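Local structure of laccase (Uncultured bacterium, 4F7K) at residues 127-132 against 181-186; 205-210 against 273-278; 46-51 against 86-91. The protein probably catalyses the copper-dependent one-electron oxidation of phenolic and related substrates, coupled to the reduction of dioxygen to water, as an extracellular bacterial multicopper oxidase. All coordinates share one frame; numbering follows the deposited sequence. Where two conformers were deposited one is given.

Contact 1: residues 127-132 against 181-186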
loop_
_atom_site.group_PDB
_atom_site.type_symbol
_atom_site.label_atom_id
_atom_site.label_comp_id
_atom_site.label_asym_id
_atom_site.label_seq_id
_atom_site.Cartn_x
_atom_site.Cartn_y
_atom_site.Cartn_z
ATOM N N PRO A 127 18.066 -6.315 -7.188
ATOM C CA PRO A 127 18.871 -7.343 -6.530
ATOM C C PRO A 127 18.686 -8.706 -7.196
ATOM O O PRO A 127 17.734 -8.917 -7.955
ATOM C CB PRO A 127 18.292 -7.379 -5.121
ATOM C CG PRO A 127 16.893 -6.941 -5.300
ATOM C CD PRO A 127 17.013 -5.824 -6.289
ATOM N N ASP A 128 19.596 -9.614 -6.893
ATOM C CA ASP A 128 19.623 -10.928 -7.504
ATOM C C ASP A 128 18.567 -11.827 -6.859
ATOM O O ASP A 128 18.762 -12.343 -5.756
ATOM C CB ASP A 128 21.035 -11.533 -7.361
ATOM C CG ASP A 128 21.077 -13.014 -7.695
ATOM O OD1 ASP A 128 20.319 -13.447 -8.598
ATOM O OD2 ASP A 128 21.864 -13.742 -7.048
ATOM N N VAL A 129 17.445 -12.016 -7.539
ATOM C CA VAL A 129 16.446 -12.939 -7.031
ATOM C C VAL A 129 15.958 -13.781 -8.168
ATOM O O VAL A 129 16.051 -13.371 -9.329
ATOM C CB VAL A 129 15.255 -12.222 -6.297
ATOM C CG1 VAL A 129 15.739 -11.487 -5.058
ATOM C CG2 VAL A 129 14.527 -11.254 -7.223
ATOM N N ASP A 130 15.441 -14.960 -7.833
ATOM C CA ASP A 130 14.818 -15.848 -8.825
ATOM C C ASP A 130 13.371 -15.492 -9.179
ATOM O O ASP A 130 12.964 -15.650 -10.318
ATOM C CB ASP A 130 14.909 -17.307 -8.373
ATOM C CG ASP A 130 16.329 -17.761 -8.208
ATOM O OD1 ASP A 130 17.119 -17.576 -9.164
ATOM O OD2 ASP A 130 16.656 -18.296 -7.130
ATOM N N HIS A 131 12.596 -15.024 -8.205
ATOM C CA HIS A 131 11.200 -14.634 -8.449
ATOM C C HIS A 131 10.863 -13.395 -7.652
ATOM O O HIS A 131 11.267 -13.252 -6.497
ATOM C CB HIS A 131 10.227 -15.744 -8.059
ATOM C CG HIS A 131 10.412 -17.015 -8.826
ATOM N ND1 HIS A 131 11.190 -18.056 -8.365
ATOM C CD2 HIS A 131 9.927 -17.409 -10.027
ATOM C CE1 HIS A 131 11.165 -19.042 -9.242
ATOM N NE2 HIS A 131 10.412 -18.672 -10.265
ATOM N N ASP A 132 10.111 -12.511 -8.289
ATOM C CA ASP A 132 9.703 -11.253 -7.724
ATOM C C ASP A 132 8.177 -11.267 -7.718
ATOM O O ASP A 132 7.549 -11.050 -8.753
ATOM C CB ASP A 132 10.272 -10.118 -8.590
ATOM C CG ASP A 132 9.958 -8.727 -8.045
ATOM O OD1 ASP A 132 8.990 -8.552 -7.236
ATOM O OD2 ASP A 132 10.687 -7.788 -8.459
ATOM N N GLY A 181 15.250 -23.579 -2.462
ATOM C CA GLY A 181 16.549 -22.993 -2.788
ATOM C C GLY A 181 16.473 -21.745 -3.663
ATOM O O GLY A 181 17.475 -21.067 -3.856
ATOM N N ASP A 182 15.298 -21.430 -4.206
ATOM C CA ASP A 182 15.115 -20.149 -4.904
ATOM C C ASP A 182 15.235 -18.979 -3.950
ATOM O O ASP A 182 14.890 -19.094 -2.771
ATOM C CB ASP A 182 13.762 -20.061 -5.609
ATOM C CG ASP A 182 13.745 -20.789 -6.938
ATOM O OD1 ASP A 182 14.834 -21.115 -7.457
ATOM O OD2 ASP A 182 12.634 -21.051 -7.456
ATOM N N ARG A 183 15.749 -17.864 -4.450
ATOM C CA ARG A 183 15.709 -16.619 -3.702
ATOM C C ARG A 183 14.527 -15.807 -4.185
ATOM O O ARG A 183 14.473 -15.442 -5.356
ATOM C CB ARG A 183 16.985 -15.807 -3.901
ATOM C CG ARG A 183 16.935 -14.486 -3.132
ATOM C CD ARG A 183 18.303 -13.975 -2.806
ATOM N NE ARG A 183 18.877 -14.659 -1.660
ATOM C CZ ARG A 183 20.040 -14.338 -1.111
ATOM N NH1 ARG A 183 20.760 -13.342 -1.606
ATOM N NH2 ARG A 183 20.476 -15.015 -0.064
ATOM N N VAL A 184 13.584 -15.517 -3.291
ATOM C CA VAL A 184 12.402 -14.747 -3.691
ATOM C C VAL A 184 12.361 -13.356 -3.101
ATOM O O VAL A 184 12.688 -13.165 -1.938
ATOM C CB VAL A 184 11.070 -15.481 -3.370
ATOM C CG1 VAL A 184 11.021 -16.817 -4.078
ATOM C CG2 VAL A 184 10.859 -15.633 -1.848
ATOM N N ARG A 185 11.953 -12.388 -3.918
ATOM C CA ARG A 185 11.517 -11.080 -3.436
ATOM C C ARG A 185 9.985 -11.094 -3.269
ATOM O O ARG A 185 9.268 -11.408 -4.202
ATOM C CB ARG A 185 11.963 -9.970 -4.397
ATOM C CG ARG A 185 11.708 -8.559 -3.869
ATOM C CD ARG A 185 12.214 -7.511 -4.834
ATOM N NE ARG A 185 12.064 -6.152 -4.297
ATOM C CZ ARG A 185 12.750 -5.084 -4.734
ATOM N NH1 ARG A 185 13.613 -5.220 -5.732
ATOM N NH2 ARG A 185 12.554 -3.875 -4.197
ATOM N N LEU A 186 9.526 -10.813 -2.050
ATOM C CA LEU A 186 8.134 -10.801 -1.695
ATOM C C LEU A 186 7.707 -9.375 -1.305
ATOM O O LEU A 186 8.148 -8.852 -0.279
ATOM C CB LEU A 186 7.876 -11.792 -0.534
ATOM C CG LEU A 186 8.241 -13.267 -0.787
ATOM C CD1 LEU A 186 8.177 -14.053 0.491
ATOM C CD2 LEU A 186 7.330 -13.910 -1.825
#

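Contact 2: residues 205-210 against 273-278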
loop_
_atom_site.group_PDB
_atom_site.type_symbol
_atom_site.label_atom_id
_atom_site.label_comp_id
_atom_site.label_asym_id
_atom_site.label_seq_id
_atom_site.Cartn_x
_atom_site.Cartn_y
_atom_site.Cartn_z
ATOM N N GLU A 205 13.467 -17.936 4.661
ATOM C CA GLU A 205 14.401 -17.282 5.568
ATOM C C GLU A 205 15.075 -16.099 4.883
ATOM O O GLU A 205 15.639 -16.228 3.788
ATOM C CB GLU A 205 15.468 -18.273 6.061
ATOM C CG GLU A 205 16.150 -17.861 7.356
ATOM C CD GLU A 205 16.969 -18.981 7.971
ATOM O OE1 GLU A 205 17.802 -19.581 7.256
ATOM O OE2 GLU A 205 16.782 -19.253 9.176
ATOM N N GLY A 206 15.025 -14.953 5.547
ATOM C CA GLY A 206 15.613 -13.739 5.015
ATOM C C GLY A 206 15.164 -12.560 5.837
ATOM O O GLY A 206 14.992 -12.689 7.056
ATOM N N LYS A 207 14.934 -11.425 5.172
ATOM C CA LYS A 207 14.814 -10.142 5.867
ATOM C C LYS A 207 13.922 -9.123 5.183
ATOM O O LYS A 207 13.890 -9.036 3.952
ATOM C CB LYS A 207 16.199 -9.491 6.025
ATOM C CG LYS A 207 17.284 -10.351 6.642
ATOM C CD LYS A 207 17.141 -10.515 8.154
ATOM C CE LYS A 207 18.173 -11.566 8.662
ATOM N NZ LYS A 207 17.548 -12.946 8.728
ATOM N N VAL A 208 13.228 -8.328 6.001
ATOM C CA VAL A 208 12.602 -7.094 5.528
ATOM C C VAL A 208 13.689 -6.155 4.997
ATOM O O VAL A 208 14.563 -5.780 5.734
ATOM C CB VAL A 208 11.811 -6.360 6.645
ATOM C CG1 VAL A 208 11.176 -5.098 6.095
ATOM C CG2 VAL A 208 10.711 -7.260 7.225
ATOM N N VAL A 209 13.597 -5.766 3.731
ATOM C CA VAL A 209 14.557 -4.853 3.124
ATOM C C VAL A 209 14.006 -3.466 2.770
ATOM O O VAL A 209 14.795 -2.552 2.500
ATOM C CB VAL A 209 15.234 -5.479 1.885
ATOM C CG1 VAL A 209 16.004 -6.732 2.295
ATOM C CG2 VAL A 209 14.156 -5.796 0.786
ATOM N N ALA A 210 12.682 -3.307 2.759
ATOM C CA ALA A 210 12.055 -1.986 2.564
ATOM C C ALA A 210 10.698 -1.859 3.257
ATOM O O ALA A 210 10.011 -2.855 3.485
ATOM C CB ALA A 210 11.902 -1.667 1.056
ATOM N N SER A 273 24.325 -16.880 0.061
ATOM C CA SER A 273 24.814 -15.504 0.125
ATOM C C SER A 273 24.034 -14.687 1.137
ATOM O O SER A 273 22.907 -15.044 1.517
ATOM C CB SER A 273 24.736 -14.827 -1.250
ATOM N N GLU A 274 24.646 -13.588 1.571
ATOM C CA GLU A 274 23.967 -12.598 2.393
ATOM C C GLU A 274 22.734 -12.055 1.656
ATOM O O GLU A 274 22.767 -11.859 0.433
ATOM C CB GLU A 274 24.925 -11.447 2.710
ATOM N N ILE A 275 21.642 -11.824 2.382
ATOM C CA ILE A 275 20.540 -11.074 1.805
ATOM C C ILE A 275 21.011 -9.621 1.699
ATOM O O ILE A 275 21.262 -8.976 2.720
ATOM C CB ILE A 275 19.237 -11.164 2.641
ATOM C CG1 ILE A 275 18.475 -12.459 2.347
ATOM C CG2 ILE A 275 18.357 -9.988 2.350
ATOM C CD1 ILE A 275 18.884 -13.626 3.227
ATOM N N PRO A 276 21.130 -9.101 0.463
ATOM C CA PRO A 276 21.704 -7.765 0.286
ATOM C C PRO A 276 20.701 -6.692 0.730
ATOM O O PRO A 276 19.506 -6.976 0.863
ATOM C CB PRO A 276 21.914 -7.696 -1.223
ATOM C CG PRO A 276 20.718 -8.469 -1.763
ATOM C CD PRO A 276 20.524 -9.608 -0.788
ATOM N N ALA A 277 21.188 -5.480 0.974
ATOM C CA ALA A 277 20.302 -4.349 1.214
ATOM C C ALA A 277 19.933 -3.704 -0.126
ATOM O O ALA A 277 20.700 -3.769 -1.093
ATOM C CB ALA A 277 20.973 -3.340 2.132
ATOM N N LEU A 278 18.762 -3.079 -0.179
ATOM C CA LEU A 278 18.358 -2.322 -1.371
ATOM C C LEU A 278 19.111 -0.979 -1.467
ATOM O O LEU A 278 19.395 -0.353 -0.441
ATOM C CB LEU A 278 16.831 -2.104 -1.402
ATOM C CG LEU A 278 15.967 -3.362 -1.568
ATOM C CD1 LEU A 278 14.499 -3.029 -1.432
ATOM C CD2 LEU A 278 16.220 -4.063 -2.902
HETATM O O HOH W 1 17.397 -2.296 2.278
#

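Contact 3: residues 46-51 against 86-91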
loop_
_atom_site.group_PDB
_atom_site.type_symbol
_atom_site.label_atom_id
_atom_site.label_comp_id
_atom_site.label_asym_id
_atom_site.label_seq_id
_atom_site.Cartn_x
_atom_site.Cartn_y
_atom_site.Cartn_z
ATOM N N ASP A 46 2.852 6.982 -18.224
ATOM C CA ASP A 46 1.829 7.682 -18.976
ATOM C C ASP A 46 0.570 6.794 -18.974
ATOM O O ASP A 46 0.562 5.748 -19.618
ATOM C CB ASP A 46 2.342 7.970 -20.395
ATOM C CG ASP A 46 3.497 8.991 -20.419
ATOM O OD1 ASP A 46 3.320 10.105 -19.889
ATOM O OD2 ASP A 46 4.575 8.698 -20.985
ATOM N N ILE A 47 -0.467 7.214 -18.251
ATOM C CA ILE A 47 -1.650 6.390 -17.985
ATOM C C ILE A 47 -2.928 7.104 -18.436
ATOM O O ILE A 47 -3.201 8.222 -18.000
ATOM C CB ILE A 47 -1.692 6.036 -16.474
ATOM C CG1 ILE A 47 -0.506 5.121 -16.151
ATOM C CG2 ILE A 47 -3.027 5.362 -16.059
ATOM C CD1 ILE A 47 0.076 5.250 -14.695
ATOM N N ARG A 48 -3.686 6.484 -19.344
ATOM C CA ARG A 48 -4.986 7.026 -19.724
ATOM C C ARG A 48 -6.098 6.328 -18.897
ATOM O O ARG A 48 -6.505 5.210 -19.210
ATOM C CB ARG A 48 -5.215 6.952 -21.245
ATOM C CG ARG A 48 -6.502 7.655 -21.752
ATOM C CD ARG A 48 -6.712 7.504 -23.278
ATOM N NE ARG A 48 -8.135 7.506 -23.658
ATOM C CZ ARG A 48 -8.620 7.702 -24.899
ATOM N NH1 ARG A 48 -7.814 7.951 -25.938
ATOM N NH2 ARG A 48 -9.939 7.664 -25.110
ATOM N N PHE A 49 -6.544 7.011 -17.838
ATOM C CA PHE A 49 -7.657 6.571 -17.011
ATOM C C PHE A 49 -9.002 6.770 -17.705
ATOM O O PHE A 49 -9.306 7.868 -18.170
ATOM C CB PHE A 49 -7.676 7.307 -15.669
ATOM C CG PHE A 49 -8.847 6.945 -14.779
ATOM C CD1 PHE A 49 -9.084 5.615 -14.391
ATOM C CD2 PHE A 49 -9.691 7.927 -14.310
ATOM C CE1 PHE A 49 -10.165 5.284 -13.533
ATOM C CE2 PHE A 49 -10.773 7.620 -13.453
ATOM C CZ PHE A 49 -11.026 6.285 -13.080
ATOM N N GLN A 50 -9.799 5.706 -17.737
ATOM C CA GLN A 50 -11.126 5.713 -18.350
ATOM C C GLN A 50 -12.186 5.257 -17.335
ATOM O O GLN A 50 -12.104 4.156 -16.815
ATOM C CB GLN A 50 -11.171 4.757 -19.538
ATOM C CG GLN A 50 -10.213 5.071 -20.643
ATOM C CD GLN A 50 -10.915 5.735 -21.783
ATOM O OE1 GLN A 50 -12.005 6.328 -21.615
ATOM N NE2 GLN A 50 -10.324 5.636 -22.964
ATOM N N ASN A 51 -13.181 6.102 -17.095
ATOM C CA ASN A 51 -14.222 5.834 -16.092
ATOM C C ASN A 51 -15.438 5.094 -16.678
ATOM O O ASN A 51 -16.303 5.713 -17.319
ATOM C CB ASN A 51 -14.629 7.162 -15.447
ATOM C CG ASN A 51 -15.636 7.001 -14.323
ATOM O OD1 ASN A 51 -16.294 5.965 -14.185
ATOM N ND2 ASN A 51 -15.790 8.058 -13.525
ATOM N N GLU A 86 -12.461 10.685 -19.095
ATOM C CA GLU A 86 -11.097 10.201 -19.027
ATOM C C GLU A 86 -10.165 11.236 -18.383
ATOM O O GLU A 86 -10.508 12.409 -18.254
ATOM C CB GLU A 86 -10.589 9.816 -20.418
ATOM C CG GLU A 86 -10.596 10.971 -21.362
ATOM C CD GLU A 86 -9.961 10.647 -22.676
ATOM O OE1 GLU A 86 -10.588 9.920 -23.476
ATOM O OE2 GLU A 86 -8.841 11.155 -22.921
ATOM N N PHE A 87 -8.981 10.776 -18.007
ATOM C CA PHE A 87 -7.960 11.620 -17.419
ATOM C C PHE A 87 -6.610 11.035 -17.778
ATOM O O PHE A 87 -6.367 9.835 -17.650
ATOM C CB PHE A 87 -8.083 11.689 -15.882
ATOM C CG PHE A 87 -7.301 12.819 -15.269
ATOM C CD1 PHE A 87 -7.912 14.051 -15.023
ATOM C CD2 PHE A 87 -5.949 12.664 -14.948
ATOM C CE1 PHE A 87 -7.188 15.107 -14.476
ATOM C CE2 PHE A 87 -5.224 13.717 -14.408
ATOM C CZ PHE A 87 -5.843 14.934 -14.161
ATOM N N GLU A 88 -5.718 11.906 -18.196
ATOM C CA GLU A 88 -4.384 11.498 -18.570
ATOM C C GLU A 88 -3.451 11.674 -17.366
ATOM O O GLU A 88 -3.184 12.810 -16.931
ATOM C CB GLU A 88 -3.920 12.361 -19.753
ATOM C CG GLU A 88 -2.969 11.651 -20.696
ATOM C CD GLU A 88 -3.650 11.150 -21.968
ATOM O OE1 GLU A 88 -3.392 11.720 -23.057
ATOM O OE2 GLU A 88 -4.441 10.194 -21.873
ATOM N N TYR A 89 -2.997 10.564 -16.789
ATOM C CA TYR A 89 -2.006 10.665 -15.696
ATOM C C TYR A 89 -0.606 10.482 -16.229
ATOM O O TYR A 89 -0.268 9.438 -16.798
ATOM C CB TYR A 89 -2.254 9.654 -14.578
ATOM C CG TYR A 89 -3.507 9.928 -13.788
ATOM C CD1 TYR A 89 -3.502 10.873 -12.748
ATOM C CD2 TYR A 89 -4.713 9.246 -14.080
ATOM C CE1 TYR A 89 -4.662 11.139 -11.996
ATOM C CE2 TYR A 89 -5.887 9.517 -13.335
ATOM C CZ TYR A 89 -5.840 10.461 -12.299
ATOM O OH TYR A 89 -6.962 10.717 -11.562
ATOM N N SER A 90 0.222 11.482 -16.033
ATOM C CA SER A 90 1.576 11.392 -16.523
ATOM C C SER A 90 2.589 11.964 -15.529
ATOM O O SER A 90 2.600 13.162 -15.266
ATOM C CB SER A 90 1.677 12.065 -17.886
ATOM O OG SER A 90 3.026 12.359 -18.155
ATOM N N PHE A 91 3.436 11.098 -14.985
ATOM C CA PHE A 91 4.429 11.512 -14.001
ATOM C C PHE A 91 5.675 10.636 -14.065
ATOM O O PHE A 91 5.611 9.450 -14.443
ATOM C CB PHE A 91 3.825 11.423 -12.594
ATOM C CG PHE A 91 3.209 10.088 -12.302
ATOM C CD1 PHE A 91 3.959 9.081 -11.719
ATOM C CD2 PHE A 91 1.877 9.833 -12.628
ATOM C CE1 PHE A 91 3.398 7.850 -11.469
ATOM C CE2 PHE A 91 1.307 8.604 -12.374
ATOM C CZ PHE A 91 2.057 7.613 -11.797
#

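Contact 1: residues 127-132 against 181-186
Pro127 meets Arg185 with its CD 3.5 Å from NH1, the two side chains crossing at about a right angle. That guanidinium also forms salt bridges to Glu123 and Asp234. At Asp128 it is the backbone that touches, O lying 3.4 Å from Arg183 CD, while the carboxylate pairs with Arg270. Val129 then reaches both arginines with separate branches, CG1 packing on Arg183 CG at 3.8 Å and CG2 on Arg185 CB. With Asp130 the polar contacts begin: its N donates to Arg183 O (2.7 Å), and its OD2 accepts from Arg183 N at 2.9 Å on the anti side, 24° out of the carboxylate plane. The chi1 of -61° sets CG beside Asp130's own N, so backbone and carboxylate together grip both polar atoms of Arg183's main chain. OD2 also nears Asp182 OD1, a like-charge approach probably eased by Arg270, salt-bridged to Asp130. With His131, paired to Val184, the parallel pairing of strands 131-140 and 183-190 starts, within the second cupredoxin-like domain expected of a multicopper oxidase. His131 O takes a 2.8 Å bond from Arg185 N, and its imidazole presents CE1 edge-on to Asp182 OD2 at 3.1 Å, ring and carboxylate planes 54° apart; that OD2 accepts a hydrogen bond from Arg179 N. Asp132 runs alongside Arg185, OD2 3.9 Å from CD, and its OD1 forms a salt bridge with Arg187.

Contact 2: residues 205-210 against 273-278
Ile275, Val209 and Leu278 carry an apolar contact in which a loop without regular secondary structure runs along strand 204-211 of a cupredoxin-like domain. The loop's touching part follows nearly the strand's direction, 10° away, yet the closest CA pair, Val209 and Ala277, is 6.1 Å apart, wider than the spacing of paired strands. The strand has a classic beta bulge here, Val209 and Ala210 both facing Asp234.

Among the apolar contacts, Val209 uses its two methyls on different partners. CG1 approaches Ile275 CG2 at 4.0 Å, while CG2 meets Leu278 CD1 at 3.6 Å; in each case the side chains cross at about a right angle. A chi1 of -61° puts CG2 between the backbone N and the carbonyl carbon and in reach of the leucine. Leu278 CD1 also touches Ala210 CB, so one methyl bridges both bulge residues. At the other end, Ile275 CD1 lies over the bare backbone of Gly206, 3.7 Å from its CA.

Polar interactions are fewer. Within the strand, Lys207 NZ hydrogen-bonds back to Gly206 O at 3.1 Å, lying above the carbonyl plane, 60° out of it, and forms a salt bridge with Glu221. The polar link between strand and loop is a water: it donates to Val209 O at 2.6 Å and accepts from Leu278 N at 2.9 Å.

Contact 3: residues 46-51 against 86-91
Two antiparallel neighbours in a mixed four-stranded sheet of the first cupredoxin-like domain, strands 44-51 and 86-92, make this contact; 86-92 is one of the two outermost strands of that sheet within the chain. Their short segments run at 161°, with axes 4.6 Å apart. Ile47 with Tyr89 and Phe49 with Phe87 are the hydrogen-bonded pairs, each closed by two reciprocal backbone bonds. The shortest of the four is Tyr89 N to Ile47 O at 2.6 Å.

The face bearing Ile47, Phe49, Phe87 and Tyr89 is apolar. Phe49 and Tyr89 lie side by side, pointing the same way, and CB of Phe49 meets the edge of the tyrosine ring in its plane, 3.7 Å from CE2. Phe87 CD2 sits over the centre of one face of that same ring, 3.3 Å above it. The tyrosine is thus bounded at an edge and on a face, while its OH bonds to Gln78 and to the backbone N of Val59. Trp61, on strand 59-62, meets Tyr89 edge-to-face. Farther along, Ile47 CD1 packs on Phe91 CZ.

On the other face, Arg48, Glu86 and Glu88 bring charged groups together. Arg48 is extended from CG to NE, with CG anti to the backbone N (chi1 -173°), which carries the guanidinium along to Glu86. The salt bridge, Arg48 NH2 to Glu86 OE1, is 2.9 Å long; OE1 lies over a face of the guanidinium, whose plane is 42° from that of the carboxylate. Glu88 instead places OE2, a buried oxygen with no polar partner in the model, against the aliphatic part of Arg48, 3.3 Å from CG.

How the contacts relate
Along the chain contact 3 closes first, then contact 1, and contact 2 opens last. Contacts 1 and 2 are neighbours, their centres 10 Å apart, and reach the same six-stranded sheet, in which strand 232-239 lies between 183-190 and 204-211. They also touch directly: Arg183 probably hydrogen-bonds to the carbonyls of Ser273 and Glu274, and Leu278 packs on Pro127 and Arg185, so the 273-278 loop reaches over from one contact to the other. Contact 3 belongs to a separate sheet in the first multicopper oxidase family region, its centre 32 Å from contact 1 and 35 Å from contact 2. The three therefore sample two successive cupredoxin-like domains of the laccase.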